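Vanadium-dependent bromoperoxidase (Corallina officinalis, PDB 1QHB) catalyses the bromination of organic substrates with bromide and hydrogen peroxide, using bound vanadate, as a dodecamer whose subunits each bind a calcium ion important for stability. Local coordinates at residues S187-L192 against V218-L223; S245-S250 against A263-D268; R406-G411 against L467-A472; Q505-F510 against P525-V530. All blocks are in the same frame, centred on the assembly; numbering follows the deposited sequence.

In the fold
Only interaction 3 belongs to the active site: its Arg406 grips the phosphate that occupies the vanadate pocket. Interaction 1 lies about 22 Å away, centre to centre, and like interaction 3 it packs against helix 153-167, although the nearest atoms of the two contacts are about 11 Å apart. Interactions 2 and 4 lie farther off, their centres about 40 Å and 36 Å from that of interaction 3, with interaction 4 across the chain's centre from it. These two join one another: Phe267 CD1 of 263-268 packs 3.7 Å from Phe510 CZ of 505-510. Both also reach other subunits, interaction 2 through Arg283 of one and interaction 4 through Arg44 of another.

Interaction 1: S187-L192 against V218-L223; sequences SAIERL and VTVGNL
Ile189 faces Val218 with CG1 beside its own backbone N (chi1 -73°) and CG2 anti to that N, a split that lets its two arms touch different parts of the loop 218-223. CG2 sits 3.4 Å from Val218 O, while CD1, at the end of the longer arm, lies across the backbone where the loop turns, 3.6 Å from Val220 N. The same methyl meets Val220 CG2 at 3.8 Å. One turn on, Leu192 follows: its CB packs on Val218 CG2, and its CD1 meets Leu223 CD1 at 4.0 Å as the two leucines cross at about a right angle. Branched aliphatic residues suit a place where one side chain must touch several neighbours, as both arms of Ile189 do. Trimmed to an alanine, Ile189 would probably leave a gap over Val218 O and strip Val220 CG2 of its apolar mate. The loop is braced in part by its own bonds, among them a nearly straight one (169°) from Thr219 N to Asn222 OD1 at 3.0 Å. Around this last turn of helix 182-192, Leu192 also packs on Ala160 and Leu164 of helix 153-167, Phe198 of helix 196-199 touches both Leu192 and Val218, and Arg191 forms a salt bridge with Asp444 of helix 439-456.

Interaction 2: S245-S250 against A263-D268; sequences SKQIGS and AADEFD
The amide of Gln247 lies with one face against Asp265, whose CB sits over it 3.9 Å from Gln247 CD; the amide and carboxylate planes are 71° apart, so they do not stack. Within 263-268, the Phe267 ring has Glu266 CG over one face, displaced toward the rim. That same glutamate carries much of the contact. With CG anti to the backbone N (chi1 177°) and the chain extended beyond it, Glu266 runs along the peptide joining Ser245 to Lys246. Its CB comes 3.2 Å from Ser245 O, and its OE1 ends 3.8 Å from Lys246 CA. An alanine at Glu266 would keep the CB, but would probably uncover that peptide and strip the Phe267 face of its CG cover. Ser245 O also receives Gln247 NE2 at 2.8 Å, from above the carbonyl plane, since the bend at chi2 (-74°) folds the glutamine back over its own chain. Gln247 opens a type II beta turn that ends at Ser250; Gly249 suits it because any CB there would be jammed against the preceding carbonyl O. Ser250 OG is engaged by Ser260 N. Between the segments the touch is mostly of carbon on carbon and on backbone, while Gln247 OE1 and Asp265 OD2 turn to another subunit. The packing places these two acceptors, one from each segment, on the same nitrogen, NH2 of Arg283 of the second subunit, the aspartate as a salt bridge; the arginine's charge would probably favour the ionised form of Asp265.

Interaction 3: R406-G411 against L467-A472; sequences RPEATG and LPMAFA. With PO4 (phosphate ion), chain G.
Pro407, Glu408 and Gly411 meet Leu467 and Met469 at the start of helix 407-422, next to the vanadate pocket of this haloperoxidase, where phosphate, probably from the crystallisation liquor, takes the place of the cofactor. At the N-cap, Arg406 presents the edge of its guanidinium to phosphate O1, which lies in its plane: NH1 binds it at 2.8 Å (158°) and NH2 at 3.1 Å. His478 O and Val550 O take further N-H groups of Arg406 and so steady its rotation. Behind it, Pro407 CB packs 3.9 Å from Leu467 CD2. Glu408 holds CG between its backbone N and carbonyl carbon (chi1 70°) and crosses Met469 at about a right angle, its OE1 only 3.1 Å from Met469 CE. Its buried carboxylate is satisfied by a salt bridge to Lys59 and by Ser475 N. One water links Glu408 O to Leu467 N, 2.8 Å from each. Gly411 suits this close approach, because a CB there would clash with Leu467 N. Helix 153-167 lies against both segments, touching Pro407 with Leu162 and Leu467 with Tyr163, while Phe471 packs on Ala548 at the end of helix 530-548.

Interaction 4: Q505-F510 against P525-V530; sequences QIDQVF and PGPLTV
Ile506 and Leu528 form the hydrogen-bonded pair of a small two-stranded antiparallel sheet, Ile506 N reaching Leu528 O at 2.7 Å in an almost straight bond (178°) and Leu528 N returning to Ile506 O at 2.9 Å, in the carbonyl plane. Gln505 and Thr529 make the neighbouring non-hydrogen-bonded pair, and their side chains share one face of the sheet, while Ile506 and Leu528 share the other. Gln505, extended beyond CG, runs alongside Pro527 so that NE2 lies 3.5 Å from the ring's CG; it also packs on Arg44 of the third subunit. Asp507, CG beside its backbone N (chi1 -59°), brings OD1 to 3.5 Å from Pro527 CB. The proline ring is thus flanked by Gln505 and Asp507 in van der Waals contact. A cis peptide bond precedes it. Gly526, before that bond, suits backbone angles at which a CB would jam against the preceding carbonyl O. Thr529 ends the strand as N-cap of helix 530-548, its OG1 taking Gly532 N, and Ile506 CD1 reaches past it to Val530 CG2 at 4.3 Å. Val509 and Leu528, both buried, cross at about a right angle. Their nearest methyls, Val509 CG1 and Leu528 CD1, are 3.8 Å apart, and Val509 CG2 rests 3.9 Å from Gly526 CA.

Interaction 1: S187-L192 against V218-L223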
loop_
_atom_site.group_PDB
_atom_site.type_symbol
_atom_site.label_atom_id
_atom_site.label_comp_id
_atom_site.label_asym_id
_atom_site.label_seq_id
_atom_site.Cartn_x
_atom_site.Cartn_y
_atom_site.Cartn_z
ATOM N N SER A 187 13.265 -70.279 4.658
ATOM C CA SER A 187 12.939 -70.025 6.059
ATOM C C SER A 187 12.686 -68.548 6.275
ATOM O O SER A 187 11.837 -68.180 7.090
ATOM C CB SER A 187 14.054 -70.624 6.923
ATOM O OG SER A 187 14.555 -69.682 7.828
ATOM N N ALA A 188 13.331 -67.656 5.534
ATOM C CA ALA A 188 13.135 -66.223 5.623
ATOM C C ALA A 188 11.728 -65.898 5.153
ATOM O O ALA A 188 11.010 -65.168 5.810
ATOM C CB ALA A 188 14.030 -65.472 4.623
ATOM N N ILE A 189 11.377 -66.452 3.988
ATOM C CA ILE A 189 10.064 -66.141 3.429
ATOM C C ILE A 189 8.885 -66.682 4.215
ATOM O O ILE A 189 7.772 -66.156 4.263
ATOM C CB ILE A 189 10.093 -66.710 1.996
ATOM C CG1 ILE A 189 10.986 -65.797 1.126
ATOM C CG2 ILE A 189 8.740 -66.866 1.345
ATOM C CD1 ILE A 189 11.351 -66.487 -0.192
ATOM N N GLU A 190 9.015 -67.865 4.784
ATOM C CA GLU A 190 7.938 -68.512 5.545
ATOM C C GLU A 190 7.768 -67.810 6.881
ATOM O O GLU A 190 6.677 -67.680 7.418
ATOM C CB GLU A 190 8.370 -69.959 5.599
ATOM C CG GLU A 190 7.406 -71.042 6.031
ATOM C CD GLU A 190 8.076 -72.398 5.776
ATOM O OE1 GLU A 190 8.703 -72.522 4.695
ATOM O OE2 GLU A 190 8.001 -73.297 6.632
ATOM N N ARG A 191 8.827 -67.315 7.489
ATOM C CA ARG A 191 8.758 -66.614 8.770
ATOM C C ARG A 191 8.124 -65.247 8.549
ATOM O O ARG A 191 7.133 -64.932 9.220
ATOM C CB ARG A 191 10.170 -66.653 9.378
ATOM C CG ARG A 191 10.464 -68.135 9.722
ATOM C CD ARG A 191 11.650 -68.324 10.656
ATOM N NE ARG A 191 12.887 -68.034 9.939
ATOM C CZ ARG A 191 14.127 -68.059 10.397
ATOM N NH1 ARG A 191 14.338 -68.381 11.659
ATOM N NH2 ARG A 191 15.150 -67.751 9.596
ATOM N N LEU A 192 8.490 -64.544 7.461
ATOM C CA LEU A 192 7.884 -63.257 7.187
ATOM C C LEU A 192 6.439 -63.500 6.800
ATOM O O LEU A 192 5.590 -62.732 7.296
ATOM C CB LEU A 192 8.614 -62.480 6.102
ATOM C CG LEU A 192 10.080 -62.104 6.410
ATOM C CD1 LEU A 192 10.719 -61.618 5.128
ATOM C CD2 LEU A 192 10.105 -61.054 7.513
ATOM N N VAL A 218 5.331 -62.415 0.813
ATOM C CA VAL A 218 6.736 -62.347 0.442
ATOM C C VAL A 218 7.094 -63.545 -0.434
ATOM O O VAL A 218 6.671 -64.659 -0.134
ATOM C CB VAL A 218 7.576 -62.351 1.721
ATOM C CG1 VAL A 218 9.060 -62.231 1.417
ATOM C CG2 VAL A 218 7.039 -61.240 2.621
ATOM N N THR A 219 7.816 -63.317 -1.509
ATOM C CA THR A 219 8.259 -64.348 -2.420
ATOM C C THR A 219 9.759 -64.102 -2.665
ATOM O O THR A 219 10.281 -63.031 -2.333
ATOM C CB THR A 219 7.563 -64.259 -3.788
ATOM O OG1 THR A 219 7.941 -62.977 -4.337
ATOM C CG2 THR A 219 6.047 -64.324 -3.771
ATOM N N VAL A 220 10.460 -65.001 -3.339
ATOM C CA VAL A 220 11.860 -64.802 -3.679
ATOM C C VAL A 220 11.998 -63.563 -4.572
ATOM O O VAL A 220 12.999 -62.861 -4.467
ATOM C CB VAL A 220 12.493 -65.966 -4.490
ATOM C CG1 VAL A 220 14.000 -65.752 -4.661
ATOM C CG2 VAL A 220 12.264 -67.289 -3.819
ATOM N N GLY A 221 11.024 -63.272 -5.416
ATOM C CA GLY A 221 11.029 -62.157 -6.331
ATOM C C GLY A 221 10.805 -60.814 -5.709
ATOM O O GLY A 221 11.102 -59.819 -6.369
ATOM N N ASN A 222 10.281 -60.737 -4.499
ATOM C CA ASN A 222 10.132 -59.407 -3.879
ATOM C C ASN A 222 10.894 -59.328 -2.562
ATOM O O ASN A 222 10.851 -58.278 -1.899
ATOM C CB ASN A 222 8.673 -59.055 -3.720
ATOM C CG ASN A 222 7.894 -59.837 -2.730
ATOM O OD1 ASN A 222 8.400 -60.388 -1.776
ATOM N ND2 ASN A 222 6.592 -59.894 -2.983
ATOM N N LEU A 223 11.609 -60.387 -2.214
ATOM C CA LEU A 223 12.328 -60.428 -0.944
ATOM C C LEU A 223 13.352 -59.320 -0.837
ATOM O O LEU A 223 14.285 -59.109 -1.645
ATOM C CB LEU A 223 12.988 -61.791 -0.701
ATOM C CG LEU A 223 13.771 -61.995 0.581
ATOM C CD1 LEU A 223 12.888 -62.109 1.826
ATOM C CD2 LEU A 223 14.582 -63.287 0.475
#

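Interaction 2: S245-S250 against A263-D268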
loop_
_atom_site.group_PDB
_atom_site.type_symbol
_atom_site.label_atom_id
_atom_site.label_comp_id
_atom_site.label_asym_id
_atom_site.label_seq_id
_atom_site.Cartn_x
_atom_site.Cartn_y
_atom_site.Cartn_z
ATOM N N SER A 245 29.350 -47.025 -19.001
ATOM C CA SER A 245 28.746 -46.279 -20.079
ATOM C C SER A 245 29.621 -46.476 -21.289
ATOM O O SER A 245 30.749 -46.945 -21.258
ATOM C CB SER A 245 28.797 -44.784 -19.742
ATOM O OG SER A 245 30.107 -44.274 -19.888
ATOM N N LYS A 246 29.101 -45.901 -22.365
ATOM C CA LYS A 246 29.766 -45.751 -23.660
ATOM C C LYS A 246 31.036 -44.927 -23.426
ATOM O O LYS A 246 31.011 -44.044 -22.546
ATOM C CB LYS A 246 28.840 -44.958 -24.589
ATOM C CG LYS A 246 28.833 -45.333 -26.050
ATOM C CD LYS A 246 28.466 -44.133 -26.921
ATOM C CE LYS A 246 27.935 -44.591 -28.265
ATOM N NZ LYS A 246 27.660 -43.466 -29.199
ATOM N N GLN A 247 32.106 -45.146 -24.196
ATOM C CA GLN A 247 33.353 -44.463 -23.886
ATOM C C GLN A 247 33.716 -43.501 -25.018
ATOM O O GLN A 247 33.198 -43.624 -26.116
ATOM C CB GLN A 247 34.481 -45.472 -23.652
ATOM C CG GLN A 247 34.177 -46.490 -22.538
ATOM C CD GLN A 247 34.255 -45.942 -21.137
ATOM O OE1 GLN A 247 35.189 -45.205 -20.818
ATOM N NE2 GLN A 247 33.313 -46.293 -20.251
ATOM N N ILE A 248 34.578 -42.557 -24.729
ATOM C CA ILE A 248 35.057 -41.529 -25.623
ATOM C C ILE A 248 35.716 -42.228 -26.806
ATOM O O ILE A 248 36.527 -43.140 -26.607
ATOM C CB ILE A 248 36.132 -40.653 -24.923
ATOM C CG1 ILE A 248 35.628 -39.897 -23.693
ATOM C CG2 ILE A 248 36.749 -39.650 -25.879
ATOM C CD1 ILE A 248 34.398 -39.055 -23.921
ATOM N N GLY A 249 35.392 -41.850 -28.034
ATOM C CA GLY A 249 36.045 -42.589 -29.128
ATOM C C GLY A 249 34.988 -43.390 -29.860
ATOM O O GLY A 249 35.228 -43.638 -31.054
ATOM N N SER A 250 33.897 -43.734 -29.195
ATOM C CA SER A 250 32.803 -44.367 -29.923
ATOM C C SER A 250 31.910 -43.197 -30.350
ATOM O O SER A 250 31.372 -42.499 -29.456
ATOM C CB SER A 250 32.007 -45.272 -28.982
ATOM O OG SER A 250 32.669 -46.493 -28.774
ATOM N N ALA A 263 36.329 -49.568 -25.699
ATOM C CA ALA A 263 34.878 -49.847 -25.603
ATOM C C ALA A 263 34.501 -50.891 -24.585
ATOM O O ALA A 263 33.448 -50.743 -23.955
ATOM C CB ALA A 263 34.301 -50.222 -26.959
ATOM N N ALA A 264 35.358 -51.894 -24.364
ATOM C CA ALA A 264 35.038 -52.947 -23.399
ATOM C C ALA A 264 34.853 -52.393 -22.003
ATOM O O ALA A 264 34.293 -53.074 -21.128
ATOM C CB ALA A 264 36.167 -54.018 -23.368
ATOM N N ASP A 265 35.391 -51.237 -21.640
ATOM C CA ASP A 265 35.224 -50.681 -20.289
ATOM C C ASP A 265 33.771 -50.520 -19.906
ATOM O O ASP A 265 33.447 -50.565 -18.715
ATOM C CB ASP A 265 35.913 -49.322 -20.162
ATOM C CG ASP A 265 37.421 -49.412 -20.129
ATOM O OD1 ASP A 265 37.977 -50.528 -20.200
ATOM O OD2 ASP A 265 38.106 -48.383 -20.020
ATOM N N GLU A 266 32.891 -50.290 -20.894
ATOM C CA GLU A 266 31.476 -50.172 -20.603
ATOM C C GLU A 266 30.994 -51.346 -19.773
ATOM O O GLU A 266 30.259 -51.211 -18.805
ATOM C CB GLU A 266 30.639 -50.092 -21.882
ATOM C CG GLU A 266 29.142 -50.045 -21.603
ATOM C CD GLU A 266 28.337 -49.611 -22.813
ATOM O OE1 GLU A 266 28.897 -49.400 -23.911
ATOM O OE2 GLU A 266 27.105 -49.467 -22.675
ATOM N N PHE A 267 31.320 -52.544 -20.262
ATOM C CA PHE A 267 30.847 -53.804 -19.697
ATOM C C PHE A 267 31.708 -54.234 -18.538
ATOM O O PHE A 267 31.490 -55.315 -18.044
ATOM C CB PHE A 267 30.801 -54.892 -20.782
ATOM C CG PHE A 267 30.070 -54.320 -21.986
ATOM C CD1 PHE A 267 28.750 -53.954 -21.840
ATOM C CD2 PHE A 267 30.754 -54.034 -23.154
ATOM C CE1 PHE A 267 28.092 -53.386 -22.908
ATOM C CE2 PHE A 267 30.087 -53.460 -24.225
ATOM C CZ PHE A 267 28.752 -53.148 -24.097
ATOM N N ASP A 268 32.633 -53.389 -18.071
ATOM C CA ASP A 268 33.453 -53.676 -16.942
ATOM C C ASP A 268 33.269 -52.646 -15.835
ATOM O O ASP A 268 34.114 -52.515 -14.950
ATOM C CB ASP A 268 34.928 -53.857 -17.314
ATOM C CG ASP A 268 35.616 -54.683 -16.223
ATOM O OD1 ASP A 268 34.985 -55.570 -15.611
ATOM O OD2 ASP A 268 36.795 -54.342 -16.001
#

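Interaction 3: R406-G411 against L467-A472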
loop_
_atom_site.group_PDB
_atom_site.type_symbol
_atom_site.label_atom_id
_atom_site.label_comp_id
_atom_site.label_asym_id
_atom_site.label_seq_id
_atom_site.Cartn_x
_atom_site.Cartn_y
_atom_site.Cartn_z
ATOM N N ARG A 406 16.216 -45.452 16.400
ATOM C CA ARG A 406 16.792 -46.238 15.293
ATOM C C ARG A 406 16.579 -47.717 15.594
ATOM O O ARG A 406 16.363 -48.122 16.736
ATOM C CB ARG A 406 18.274 -45.885 15.157
ATOM C CG ARG A 406 18.531 -44.462 14.625
ATOM C CD ARG A 406 18.569 -44.496 13.087
ATOM N NE ARG A 406 18.996 -43.175 12.597
ATOM C CZ ARG A 406 19.431 -42.931 11.384
ATOM N NH1 ARG A 406 19.530 -43.887 10.468
ATOM N NH2 ARG A 406 19.799 -41.715 11.033
ATOM N N PRO A 407 16.617 -48.565 14.572
ATOM C CA PRO A 407 16.467 -50.018 14.696
ATOM C C PRO A 407 17.375 -50.667 15.707
ATOM O O PRO A 407 16.982 -51.581 16.438
ATOM C CB PRO A 407 16.760 -50.541 13.279
ATOM C CG PRO A 407 16.402 -49.377 12.398
ATOM C CD PRO A 407 16.825 -48.137 13.151
ATOM N N GLU A 408 18.626 -50.215 15.877
ATOM C CA GLU A 408 19.501 -50.780 16.879
ATOM C C GLU A 408 18.965 -50.591 18.285
ATOM O O GLU A 408 19.077 -51.547 19.106
ATOM C CB GLU A 408 20.895 -50.152 16.789
ATOM C CG GLU A 408 20.948 -48.691 17.241
ATOM C CD GLU A 408 22.122 -48.008 16.593
ATOM O OE1 GLU A 408 22.406 -48.229 15.367
ATOM O OE2 GLU A 408 22.768 -47.234 17.303
ATOM N N ALA A 409 18.310 -49.476 18.588
ATOM C CA ALA A 409 17.738 -49.253 19.930
ATOM C C ALA A 409 16.593 -50.214 20.168
ATOM O O ALA A 409 16.377 -50.736 21.259
ATOM C CB ALA A 409 17.237 -47.814 19.997
ATOM N N THR A 410 15.802 -50.471 19.118
ATOM C CA THR A 410 14.701 -51.418 19.222
ATOM C C THR A 410 15.232 -52.820 19.507
ATOM O O THR A 410 14.590 -53.564 20.269
ATOM C CB THR A 410 13.846 -51.443 17.949
ATOM O OG1 THR A 410 13.348 -50.117 17.709
ATOM C CG2 THR A 410 12.595 -52.324 18.185
ATOM N N GLY A 411 16.369 -53.174 18.877
ATOM C CA GLY A 411 16.963 -54.503 19.121
ATOM C C GLY A 411 17.443 -54.528 20.585
ATOM O O GLY A 411 17.309 -55.510 21.282
ATOM N N LEU A 467 20.403 -56.503 17.301
ATOM C CA LEU A 467 20.433 -56.554 15.829
ATOM C C LEU A 467 21.873 -56.304 15.410
ATOM O O LEU A 467 22.481 -55.271 15.722
ATOM C CB LEU A 467 19.469 -55.461 15.315
ATOM C CG LEU A 467 19.507 -55.194 13.806
ATOM C CD1 LEU A 467 18.815 -56.279 13.025
ATOM C CD2 LEU A 467 18.771 -53.892 13.464
ATOM N N PRO A 468 22.496 -57.227 14.694
ATOM C CA PRO A 468 23.861 -57.082 14.231
ATOM C C PRO A 468 23.946 -55.878 13.309
ATOM O O PRO A 468 23.170 -55.781 12.367
ATOM C CB PRO A 468 24.204 -58.413 13.580
ATOM C CG PRO A 468 23.164 -59.399 14.053
ATOM C CD PRO A 468 21.918 -58.543 14.257
ATOM N N MET A 469 24.906 -54.964 13.545
ATOM C CA MET A 469 25.055 -53.807 12.691
ATOM C C MET A 469 26.092 -54.033 11.619
ATOM O O MET A 469 27.099 -54.660 11.856
ATOM C CB MET A 469 25.396 -52.556 13.523
ATOM C CG MET A 469 24.356 -52.291 14.615
ATOM S SD MET A 469 22.704 -52.030 13.872
ATOM C CE MET A 469 23.074 -50.439 13.334
ATOM N N ALA A 470 25.945 -53.487 10.402
ATOM C CA ALA A 470 27.014 -53.625 9.420
ATOM C C ALA A 470 28.108 -52.591 9.691
ATOM O O ALA A 470 29.237 -52.751 9.192
ATOM C CB ALA A 470 26.598 -53.477 7.977
ATOM N N PHE A 471 27.800 -51.568 10.471
ATOM C CA PHE A 471 28.720 -50.450 10.702
ATOM C C PHE A 471 29.146 -50.443 12.155
ATOM O O PHE A 471 28.327 -50.639 13.034
ATOM C CB PHE A 471 28.051 -49.137 10.344
ATOM C CG PHE A 471 27.404 -48.943 9.010
ATOM C CD1 PHE A 471 27.796 -49.622 7.876
ATOM C CD2 PHE A 471 26.366 -48.009 8.885
ATOM C CE1 PHE A 471 27.203 -49.388 6.651
ATOM C CE2 PHE A 471 25.760 -47.758 7.656
ATOM C CZ PHE A 471 26.183 -48.454 6.533
ATOM N N ALA A 472 30.415 -50.146 12.433
ATOM C CA ALA A 472 30.914 -50.212 13.802
ATOM C C ALA A 472 30.230 -49.224 14.719
ATOM O O ALA A 472 30.062 -49.517 15.918
ATOM C CB ALA A 472 32.418 -49.973 13.829
HETATM P P PO4 G . 20.314 -41.608 7.103
HETATM O O1 PO4 G . 20.597 -42.623 8.153
HETATM O O2 PO4 G . 20.041 -42.240 5.781
HETATM O O3 PO4 G . 21.459 -40.689 7.000
HETATM O O4 PO4 G . 19.075 -40.872 7.556
HETATM O O HOH W 1 20.339 -54.000 18.634
#

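Interaction 4: Q505-F510 against P525-V530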
loop_
_atom_site.group_PDB
_atom_site.type_symbol
_atom_site.label_atom_id
_atom_site.label_comp_id
_atom_site.label_asym_id
_atom_site.label_seq_id
_atom_site.Cartn_x
_atom_site.Cartn_y
_atom_site.Cartn_z
ATOM N N GLN A 505 13.312 -47.246 -23.529
ATOM C CA GLN A 505 13.652 -48.592 -23.103
ATOM C C GLN A 505 15.143 -48.907 -23.181
ATOM O O GLN A 505 15.954 -48.411 -23.956
ATOM C CB GLN A 505 12.834 -49.567 -23.950
ATOM C CG GLN A 505 11.350 -49.428 -23.646
ATOM C CD GLN A 505 10.428 -50.271 -24.501
ATOM O OE1 GLN A 505 9.217 -50.216 -24.312
ATOM N NE2 GLN A 505 10.957 -51.021 -25.430
ATOM N N ILE A 506 15.548 -49.728 -22.204
ATOM C CA ILE A 506 16.884 -50.279 -22.082
ATOM C C ILE A 506 16.792 -51.755 -22.486
ATOM O O ILE A 506 16.060 -52.553 -21.881
ATOM C CB ILE A 506 17.434 -50.138 -20.659
ATOM C CG1 ILE A 506 17.483 -48.656 -20.204
ATOM C CG2 ILE A 506 18.836 -50.719 -20.574
ATOM C CD1 ILE A 506 17.694 -48.531 -18.704
ATOM N N ASP A 507 17.465 -52.106 -23.558
ATOM C CA ASP A 507 17.422 -53.454 -24.095
ATOM C C ASP A 507 18.505 -54.413 -23.618
ATOM O O ASP A 507 18.313 -55.620 -23.757
ATOM C CB ASP A 507 17.491 -53.371 -25.632
ATOM C CG ASP A 507 16.335 -52.565 -26.196
ATOM O OD1 ASP A 507 15.187 -52.796 -25.761
ATOM O OD2 ASP A 507 16.595 -51.705 -27.063
ATOM N N GLN A 508 19.618 -53.947 -23.089
ATOM C CA GLN A 508 20.702 -54.784 -22.596
ATOM C C GLN A 508 20.609 -54.850 -21.071
ATOM O O GLN A 508 20.667 -53.807 -20.401
ATOM C CB GLN A 508 22.061 -54.230 -22.958
ATOM C CG GLN A 508 22.468 -54.127 -24.415
ATOM C CD GLN A 508 23.920 -53.652 -24.492
ATOM O OE1 GLN A 508 24.272 -52.546 -24.071
ATOM N NE2 GLN A 508 24.783 -54.512 -25.026
ATOM N N VAL A 509 20.341 -56.015 -20.533
ATOM C CA VAL A 509 20.176 -56.221 -19.119
ATOM C C VAL A 509 21.317 -57.065 -18.595
ATOM O O VAL A 509 21.551 -58.163 -19.092
ATOM C CB VAL A 509 18.837 -56.867 -18.749
ATOM C CG1 VAL A 509 18.575 -56.783 -17.250
ATOM C CG2 VAL A 509 17.679 -56.161 -19.458
ATOM N N PHE A 510 22.052 -56.522 -17.617
ATOM C CA PHE A 510 23.179 -57.204 -17.041
ATOM C C PHE A 510 22.989 -57.512 -15.574
ATOM O O PHE A 510 22.215 -56.862 -14.916
ATOM C CB PHE A 510 24.423 -56.326 -17.143
ATOM C CG PHE A 510 24.901 -56.161 -18.548
ATOM C CD1 PHE A 510 25.617 -57.170 -19.175
ATOM C CD2 PHE A 510 24.565 -55.022 -19.250
ATOM C CE1 PHE A 510 26.011 -57.011 -20.505
ATOM C CE2 PHE A 510 24.959 -54.863 -20.565
ATOM C CZ PHE A 510 25.688 -55.851 -21.195
ATOM N N PRO A 525 14.812 -61.113 -19.962
ATOM C CA PRO A 525 14.875 -60.619 -21.317
ATOM C C PRO A 525 14.949 -59.099 -21.436
ATOM O O PRO A 525 15.697 -58.562 -22.269
ATOM C CB PRO A 525 13.587 -61.108 -21.964
ATOM C CG PRO A 525 12.958 -62.071 -21.023
ATOM C CD PRO A 525 13.549 -61.846 -19.651
ATOM N N GLY A 526 14.130 -58.380 -20.662
ATOM C CA GLY A 526 14.068 -56.921 -20.810
ATOM C C GLY A 526 12.857 -56.722 -21.726
ATOM O O GLY A 526 12.117 -57.671 -21.981
ATOM N N PRO A 527 12.652 -55.521 -22.207
ATOM C CA PRO A 527 13.501 -54.390 -21.859
ATOM C C PRO A 527 13.056 -53.833 -20.518
ATOM O O PRO A 527 12.041 -54.184 -19.925
ATOM C CB PRO A 527 13.168 -53.416 -23.007
ATOM C CG PRO A 527 11.684 -53.615 -23.137
ATOM C CD PRO A 527 11.528 -55.120 -23.097
ATOM N N LEU A 528 13.829 -52.917 -19.993
ATOM C CA LEU A 528 13.507 -52.184 -18.768
ATOM C C LEU A 528 13.325 -50.743 -19.217
ATOM O O LEU A 528 13.716 -50.441 -20.348
ATOM C CB LEU A 528 14.713 -52.322 -17.836
ATOM C CG LEU A 528 14.942 -53.740 -17.269
ATOM C CD1 LEU A 528 16.270 -53.819 -16.548
ATOM C CD2 LEU A 528 13.816 -54.082 -16.303
ATOM N N THR A 529 12.795 -49.846 -18.416
ATOM C CA THR A 529 12.692 -48.450 -18.834
ATOM C C THR A 529 13.628 -47.680 -17.912
ATOM O O THR A 529 13.895 -48.144 -16.779
ATOM C CB THR A 529 11.260 -47.888 -18.690
ATOM O OG1 THR A 529 10.850 -47.952 -17.321
ATOM C CG2 THR A 529 10.221 -48.735 -19.412
ATOM N N VAL A 530 14.021 -46.501 -18.331
ATOM C CA VAL A 530 14.838 -45.607 -17.541
ATOM C C VAL A 530 14.141 -45.268 -16.243
ATOM O O VAL A 530 14.735 -45.263 -15.154
ATOM C CB VAL A 530 15.120 -44.326 -18.358
ATOM C CG1 VAL A 530 15.828 -43.242 -17.527
ATOM C CG2 VAL A 530 15.994 -44.655 -19.546
#